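PDB 1SGL: trichomaglin, which is an S-like ribonuclease of the T2 family and probably cleaves single-stranded RNA. Local coordinates for residues 111-115 against 116-120; 120-123 against 124-128. All coordinates share one frame; numbering follows the deposited sequence.

In the fold
Both contacts lie on helix 116-129 and meet at Phe-120. Contact 1 is the way in: an irregular loop leaving helix 97-106 turns at Gly-115 into the first turn of the helix, about 17 Å from the centre of the chain and only partly buried. Contact 2, its centre about 11 Å from that of contact 1, is mid-helix and more deeply placed, with Leu-124 and Phe-127 laid on strand 40-47. The chemistry follows the position. At the start of the helix a water and the Gly-115 carbonyl serve the amides of Asn-118 and Tyr-119, and Ile-113 packs on Tyr-119; farther along, regular backbone bonds prevail, while lysines line the less buried side.

Contact 1: residues 111-115 against 116-120; sequences PVIKG and EWNYF
Gly-115 passes its carbonyl to Tyr-119, whose N donates to Gly-115 O at 3.1 Å, closing the first turn of helix 116-129. Gly-115 is the N-cap residue, with phi at 89°, a conformation that would jam a CB against the carbonyl oxygen of Lys-114. That same Lys-114 carbonyl takes up an early helix amide indirectly: a water donates to Lys-114 O at 2.6 Å and accepts from Asn-118 N at 3.2 Å, so the loop and the helix start share a solvent bridge.

Upstream the chain folds back alongside the new helix, bringing Ile-113 opposite Asn-118 and Tyr-119. The CG2 methyl of Ile-113 does most of the touching, resting 3.7 Å from Tyr-119 CA, and it also meets the CB of that tyrosine. Its CG1 branch stands beside the backbone N (chi1 -66°), which carries CD1 to the edge of the Tyr-119 ring, near the ring plane. The side chain of Asn-118 crosses that of Ile-113, reaching back over the loop, and its CB lies 3.7 Å from Lys-114 O. With CG anti to its own N (chi1 179°), Tyr-119 extends past the isoleucine, and its hydroxyl is hydrogen-bonded to Leu-45 O in strand 40-47. On its other flank CD2 sits 3.9 Å above one face of the Phe-120 ring, toward the rim. Glu-116 turns away from the loop, its OE2 bonded to Asp-64 N.

The whole is a glycine N-cap with a hydrophobic contact from the preceding loop onto the first turn, here fitting helix 116-129 into the alpha+beta fold of the T2 ribonucleases.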
ATOM      1  N   PRO A 111      13.786  14.420  -8.308  1.00 44.80           N
ATOM      2  CA  PRO A 111      12.838  15.443  -8.759  1.00 44.40           C
ATOM      3  C   PRO A 111      11.621  14.923  -9.532  1.00 42.90           C
ATOM      4  O   PRO A 111      10.859  15.712 -10.089  1.00 43.25           O
ATOM      5  CB  PRO A 111      13.707  16.325  -9.633  1.00 44.92           C
ATOM      6  CG  PRO A 111      14.516  15.287 -10.358  1.00 45.00           C
ATOM      7  CD  PRO A 111      14.931  14.344  -9.234  1.00 44.93           C
ATOM      8  N   VAL A 112      11.441  13.608  -9.592  1.00 42.50           N
ATOM      9  CA  VAL A 112      10.290  13.061 -10.308  1.00 40.78           C
ATOM     10  C   VAL A 112       9.041  13.501  -9.552  1.00 39.52           C
ATOM     11  O   VAL A 112       8.025  13.842 -10.150  1.00 38.83           O
ATOM     12  CB  VAL A 112      10.336  11.517 -10.371  1.00 41.66           C
ATOM     13  CG1 VAL A 112       9.232  11.012 -11.276  1.00 41.08           C
ATOM     14  CG2 VAL A 112      11.699  11.053 -10.874  1.00 40.08           C
ATOM     15  N   ILE A 113       9.133  13.475  -8.229  1.00 38.82           N
ATOM     16  CA  ILE A 113       8.048  13.905  -7.356  1.00 38.90           C
ATOM     17  C   ILE A 113       8.638  15.022  -6.505  1.00 39.26           C
ATOM     18  O   ILE A 113       9.621  14.810  -5.799  1.00 38.49           O
ATOM     19  CB  ILE A 113       7.566  12.770  -6.421  1.00 38.75           C
ATOM     20  CG1 ILE A 113       6.920  11.653  -7.246  1.00 38.75           C
ATOM     21  CG2 ILE A 113       6.586  13.325  -5.389  1.00 38.13           C
ATOM     22  CD1 ILE A 113       6.400  10.498  -6.423  1.00 37.51           C
ATOM     23  N   LYS A 114       8.054  16.210  -6.581  1.00 41.21           N
ATOM     24  CA  LYS A 114       8.569  17.339  -5.813  1.00 42.72           C
ATOM     25  C   LYS A 114       7.602  17.848  -4.755  1.00 41.89           C
ATOM     26  O   LYS A 114       6.603  18.484  -5.073  1.00 42.51           O
ATOM     27  CB  LYS A 114       8.926  18.498  -6.749  1.00 45.19           C
ATOM     28  CG  LYS A 114      10.010  18.177  -7.769  1.00 48.47           C
ATOM     29  CD  LYS A 114      10.327  19.395  -8.627  1.00 50.25           C
ATOM     30  CE  LYS A 114      11.363  19.075  -9.694  1.00 51.46           C
ATOM     31  NZ  LYS A 114      11.745  20.293 -10.469  1.00 52.68           N
ATOM     32  N   GLY A 115       7.903  17.560  -3.497  1.00 40.90           N
ATOM     33  CA  GLY A 115       7.056  18.037  -2.421  1.00 40.43           C
ATOM     34  C   GLY A 115       5.902  17.158  -1.986  1.00 39.84           C
ATOM     35  O   GLY A 115       5.434  16.287  -2.728  1.00 39.32           O
ATOM     36  N   GLU A 116       5.441  17.416  -0.765  1.00 39.37           N
ATOM     37  CA  GLU A 116       4.336  16.690  -0.151  1.00 38.94           C
ATOM     38  C   GLU A 116       3.103  16.563  -1.017  1.00 37.73           C
ATOM     39  O   GLU A 116       2.645  15.463  -1.304  1.00 36.87           O
ATOM     40  CB  GLU A 116       3.922  17.366   1.149  1.00 38.61           C
ATOM     41  CG  GLU A 116       4.785  17.035   2.318  1.00 40.55           C
ATOM     42  CD  GLU A 116       4.267  17.665   3.587  1.00 41.23           C
ATOM     43  OE1 GLU A 116       3.092  17.421   3.932  1.00 41.64           O
ATOM     44  OE2 GLU A 116       5.034  18.401   4.235  1.00 42.31           O
ATOM     45  N   TRP A 117       2.557  17.706  -1.407  1.00 37.52           N
ATOM     46  CA  TRP A 117       1.350  17.746  -2.212  1.00 39.64           C
ATOM     47  C   TRP A 117       1.353  16.762  -3.373  1.00 38.48           C
ATOM     48  O   TRP A 117       0.461  15.922  -3.492  1.00 39.13           O
ATOM     49  CB  TRP A 117       1.130  19.152  -2.759  1.00 41.29           C
ATOM     50  CG  TRP A 117      -0.274  19.368  -3.160  1.00 43.32           C
ATOM     51  CD1 TRP A 117      -1.350  19.487  -2.330  1.00 44.54           C
ATOM     52  CD2 TRP A 117      -0.779  19.455  -4.494  1.00 44.70           C
ATOM     53  NE1 TRP A 117      -2.498  19.642  -3.067  1.00 45.56           N
ATOM     54  CE2 TRP A 117      -2.177  19.627  -4.399  1.00 45.60           C
ATOM     55  CE3 TRP A 117      -0.187  19.401  -5.763  1.00 46.10           C
ATOM     56  CZ2 TRP A 117      -2.999  19.747  -5.529  1.00 47.05           C
ATOM     57  CZ3 TRP A 117      -1.004  19.521  -6.889  1.00 47.97           C
ATOM     58  CH2 TRP A 117      -2.397  19.691  -6.761  1.00 47.89           C
ATOM     59  N   ASN A 118       2.361  16.886  -4.227  1.00 37.04           N
ATOM     60  CA  ASN A 118       2.508  16.036  -5.395  1.00 34.96           C
ATOM     61  C   ASN A 118       2.677  14.566  -5.013  1.00 32.93           C
ATOM     62  O   ASN A 118       2.237  13.680  -5.739  1.00 32.60           O
ATOM     63  CB  ASN A 118       3.705  16.518  -6.222  1.00 36.83           C
ATOM     64  CG  ASN A 118       3.833  15.792  -7.545  1.00 39.04           C
ATOM     65  OD1 ASN A 118       2.865  15.667  -8.298  1.00 40.65           O
ATOM     66  ND2 ASN A 118       5.037  15.316  -7.842  1.00 39.25           N
ATOM     67  N   TYR A 119       3.312  14.310  -3.875  1.00 29.96           N
ATOM     68  CA  TYR A 119       3.512  12.943  -3.421  1.00 28.32           C
ATOM     69  C   TYR A 119       2.165  12.276  -3.121  1.00 27.89           C
ATOM     70  O   TYR A 119       1.873  11.198  -3.634  1.00 27.20           O
ATOM     71  CB  TYR A 119       4.392  12.917  -2.175  1.00 25.32           C
ATOM     72  CG  TYR A 119       4.625  11.531  -1.616  1.00 25.38           C
ATOM     73  CD1 TYR A 119       5.366  10.578  -2.324  1.00 24.38           C
ATOM     74  CD2 TYR A 119       4.106  11.171  -0.372  1.00 23.89           C
ATOM     75  CE1 TYR A 119       5.583   9.297  -1.797  1.00 23.19           C
ATOM     76  CE2 TYR A 119       4.314   9.913   0.160  1.00 22.71           C
ATOM     77  CZ  TYR A 119       5.052   8.976  -0.549  1.00 25.33           C
ATOM     78  OH  TYR A 119       5.255   7.732   0.012  1.00 24.55           O
ATOM     79  N   PHE A 120       1.343  12.919  -2.299  1.00 26.53           N
ATOM     80  CA  PHE A 120       0.041  12.355  -1.968  1.00 26.46           C
ATOM     81  C   PHE A 120      -0.890  12.356  -3.166  1.00 26.07           C
ATOM     82  O   PHE A 120      -1.647  11.410  -3.369  1.00 25.35           O
ATOM     83  CB  PHE A 120      -0.585  13.113  -0.796  1.00 25.22           C
ATOM     84  CG  PHE A 120       0.184  12.964   0.474  1.00 25.13           C
ATOM     85  CD1 PHE A 120       0.330  11.713   1.064  1.00 24.56           C
ATOM     86  CD2 PHE A 120       0.830  14.052   1.044  1.00 26.56           C
ATOM     87  CE1 PHE A 120       1.117  11.543   2.201  1.00 24.07           C
ATOM     88  CE2 PHE A 120       1.622  13.896   2.185  1.00 25.77           C
ATOM     89  CZ  PHE A 120       1.765  12.639   2.761  1.00 24.93           C
TER
HETATM   90  O   HOH W   1       4.230  19.489  -4.624  1.00 35.69           O

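Contact 2: residues 120-123 against 124-128; sequences FKKT and LKLFM
Lys-125 lays its chain back over the preceding turn, CG 3.1 Å from Lys-121 O, while its own N donates to that same oxygen at 3.0 Å. The bond belongs to a run of four, each N donating to the carbonyl four residues earlier. Leu-124 N reaches Phe-120 O, and Leu-126 N reaches Lys-122 O at an N-H...O angle of 166°. Last comes Phe-127 N to Thr-123 O, at 3.2 Å. Every carbonyl of residues 120-123 is thereby supplied. The hydroxyl of Thr-123, on a buried face, is satisfied within the helix too: OG1 stands beside its own backbone N (chi1 -61°), where it is hydrogen-bonded to Tyr-119 O.

The lysines pair less comfortably. Lys-121 and Lys-125 run side by side, pointing the same way, with CG of Lys-121 3.9 Å from CD of Lys-125. Bends about its CG-CD and CD-CE bonds swing the Lys-125 amine across to Lys-122, also bent, leaving the two NZ atoms 3.1 Å apart. As two charged donors they are not a bonded pair. Lys-122 has a cation-pi partner in Phe-187, which may offset part of the repulsion. Cutting the Lys-125 side chain back to an alanine is likely to leave the CG of Lys-121 without its aliphatic neighbour and strip the covering methylenes from Lys-121 O, with the Lys-121 chain freer to turn.

Leu-124, meanwhile, packs on Ile-42 and Leu-75. The carbonyls of 120-123 and the amides of 124-127 are thus paired within the helix, whereas so close an approach of two amines would probably be unfavourable if both are fully charged, and may reflect a lowered ionisation of one.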
ATOM      1  N   PHE A 120       1.343  12.919  -2.299  1.00 26.53           N
ATOM      2  CA  PHE A 120       0.041  12.355  -1.968  1.00 26.46           C
ATOM      3  C   PHE A 120      -0.890  12.356  -3.166  1.00 26.07           C
ATOM      4  O   PHE A 120      -1.647  11.410  -3.369  1.00 25.35           O
ATOM      5  CB  PHE A 120      -0.585  13.113  -0.796  1.00 25.22           C
ATOM      6  CG  PHE A 120       0.184  12.964   0.474  1.00 25.13           C
ATOM      7  CD1 PHE A 120       0.330  11.713   1.064  1.00 24.56           C
ATOM      8  CD2 PHE A 120       0.830  14.052   1.044  1.00 26.56           C
ATOM      9  CE1 PHE A 120       1.117  11.543   2.201  1.00 24.07           C
ATOM     10  CE2 PHE A 120       1.622  13.896   2.185  1.00 25.77           C
ATOM     11  CZ  PHE A 120       1.765  12.639   2.761  1.00 24.93           C
ATOM     12  N   LYS A 121      -0.827  13.416  -3.964  1.00 26.72           N
ATOM     13  CA  LYS A 121      -1.666  13.512  -5.148  1.00 27.19           C
ATOM     14  C   LYS A 121      -1.364  12.364  -6.109  1.00 26.84           C
ATOM     15  O   LYS A 121      -2.274  11.697  -6.593  1.00 25.32           O
ATOM     16  CB  LYS A 121      -1.418  14.831  -5.865  1.00 29.48           C
ATOM     17  CG  LYS A 121      -2.198  14.980  -7.150  1.00 31.52           C
ATOM     18  CD  LYS A 121      -1.870  16.305  -7.819  1.00 35.58           C
ATOM     19  CE  LYS A 121      -2.691  16.504  -9.083  1.00 36.58           C
ATOM     20  NZ  LYS A 121      -2.391  17.812  -9.731  1.00 38.86           N
ATOM     21  N   LYS A 122      -0.083  12.141  -6.384  1.00 25.66           N
ATOM     22  CA  LYS A 122       0.321  11.079  -7.301  1.00 26.14           C
ATOM     23  C   LYS A 122       0.004   9.692  -6.759  1.00 24.58           C
ATOM     24  O   LYS A 122      -0.455   8.818  -7.490  1.00 24.12           O
ATOM     25  CB  LYS A 122       1.819  11.151  -7.588  1.00 27.91           C
ATOM     26  CG  LYS A 122       2.153  10.764  -9.010  1.00 32.19           C
ATOM     27  CD  LYS A 122       1.652  11.854  -9.951  1.00 35.46           C
ATOM     28  CE  LYS A 122       1.521  11.360 -11.377  1.00 37.48           C
ATOM     29  NZ  LYS A 122       0.461  10.319 -11.485  1.00 40.26           N
ATOM     30  N   THR A 123       0.267   9.485  -5.478  1.00 23.07           N
ATOM     31  CA  THR A 123       0.002   8.192  -4.878  1.00 21.90           C
ATOM     32  C   THR A 123      -1.488   7.851  -4.944  1.00 21.17           C
ATOM     33  O   THR A 123      -1.857   6.728  -5.278  1.00 19.76           O
ATOM     34  CB  THR A 123       0.493   8.153  -3.424  1.00 21.53           C
ATOM     35  OG1 THR A 123       1.915   8.367  -3.398  1.00 20.98           O
ATOM     36  CG2 THR A 123       0.175   6.799  -2.792  1.00 20.61           C
ATOM     37  N   LEU A 124      -2.342   8.825  -4.646  1.00 22.05           N
ATOM     38  CA  LEU A 124      -3.786   8.602  -4.691  1.00 23.33           C
ATOM     39  C   LEU A 124      -4.289   8.393  -6.123  1.00 24.02           C
ATOM     40  O   LEU A 124      -5.161   7.555  -6.367  1.00 23.29           O
ATOM     41  CB  LEU A 124      -4.521   9.778  -4.040  1.00 23.37           C
ATOM     42  CG  LEU A 124      -4.414   9.802  -2.510  1.00 23.46           C
ATOM     43  CD1 LEU A 124      -4.975  11.105  -1.963  1.00 24.42           C
ATOM     44  CD2 LEU A 124      -5.176   8.612  -1.933  1.00 22.21           C
ATOM     45  N   LYS A 125      -3.739   9.148  -7.070  1.00 24.04           N
ATOM     46  CA  LYS A 125      -4.145   9.009  -8.464  1.00 26.40           C
ATOM     47  C   LYS A 125      -3.861   7.600  -8.960  1.00 25.16           C
ATOM     48  O   LYS A 125      -4.704   6.986  -9.607  1.00 25.91           O
ATOM     49  CB  LYS A 125      -3.401  10.010  -9.355  1.00 29.07           C
ATOM     50  CG  LYS A 125      -3.866  11.449  -9.213  1.00 34.08           C
ATOM     51  CD  LYS A 125      -2.987  12.418 -10.025  1.00 37.86           C
ATOM     52  CE  LYS A 125      -3.068  12.155 -11.528  1.00 41.15           C
ATOM     53  NZ  LYS A 125      -2.600  10.794 -11.933  1.00 43.13           N
ATOM     54  N   LEU A 126      -2.667   7.095  -8.659  1.00 24.09           N
ATOM     55  CA  LEU A 126      -2.293   5.756  -9.091  1.00 24.17           C
ATOM     56  C   LEU A 126      -3.185   4.692  -8.472  1.00 22.83           C
ATOM     57  O   LEU A 126      -3.567   3.741  -9.141  1.00 22.21           O
ATOM     58  CB  LEU A 126      -0.831   5.462  -8.743  1.00 23.96           C
ATOM     59  CG  LEU A 126       0.203   6.237  -9.562  1.00 25.31           C
ATOM     60  CD1 LEU A 126       1.603   5.862  -9.100  1.00 25.37           C
ATOM     61  CD2 LEU A 126       0.023   5.922 -11.035  1.00 25.32           C
ATOM     62  N   PHE A 127      -3.514   4.855  -7.195  1.00 22.73           N
ATOM     63  CA  PHE A 127      -4.368   3.895  -6.510  1.00 24.02           C
ATOM     64  C   PHE A 127      -5.753   3.828  -7.157  1.00 24.88           C
ATOM     65  O   PHE A 127      -6.290   2.740  -7.362  1.00 25.12           O
ATOM     66  CB  PHE A 127      -4.520   4.277  -5.037  1.00 23.82           C
ATOM     67  CG  PHE A 127      -5.437   3.370  -4.259  1.00 23.71           C
ATOM     68  CD1 PHE A 127      -5.000   2.124  -3.823  1.00 23.56           C
ATOM     69  CD2 PHE A 127      -6.736   3.772  -3.951  1.00 23.46           C
ATOM     70  CE1 PHE A 127      -5.840   1.289  -3.087  1.00 23.95           C
ATOM     71  CE2 PHE A 127      -7.586   2.945  -3.217  1.00 23.88           C
ATOM     72  CZ  PHE A 127      -7.138   1.700  -2.782  1.00 23.68           C
ATOM     73  N   MET A 128      -6.316   4.991  -7.476  1.00 25.38           N
ATOM     74  CA  MET A 128      -7.643   5.057  -8.077  1.00 27.96           C
ATOM     75  C   MET A 128      -7.671   4.662  -9.544  1.00 27.27           C
ATOM     76  O   MET A 128      -8.592   3.976  -9.977  1.00 27.15           O
ATOM     77  CB  MET A 128      -8.243   6.462  -7.904  1.00 31.46           C
ATOM     78  CG  MET A 128      -8.490   6.842  -6.441  1.00 36.51           C
ATOM     79  SD  MET A 128      -9.168   8.512  -6.194  1.00 44.58           S
ATOM     80  CE  MET A 128      -7.800   9.527  -6.753  1.00 41.97           C
TER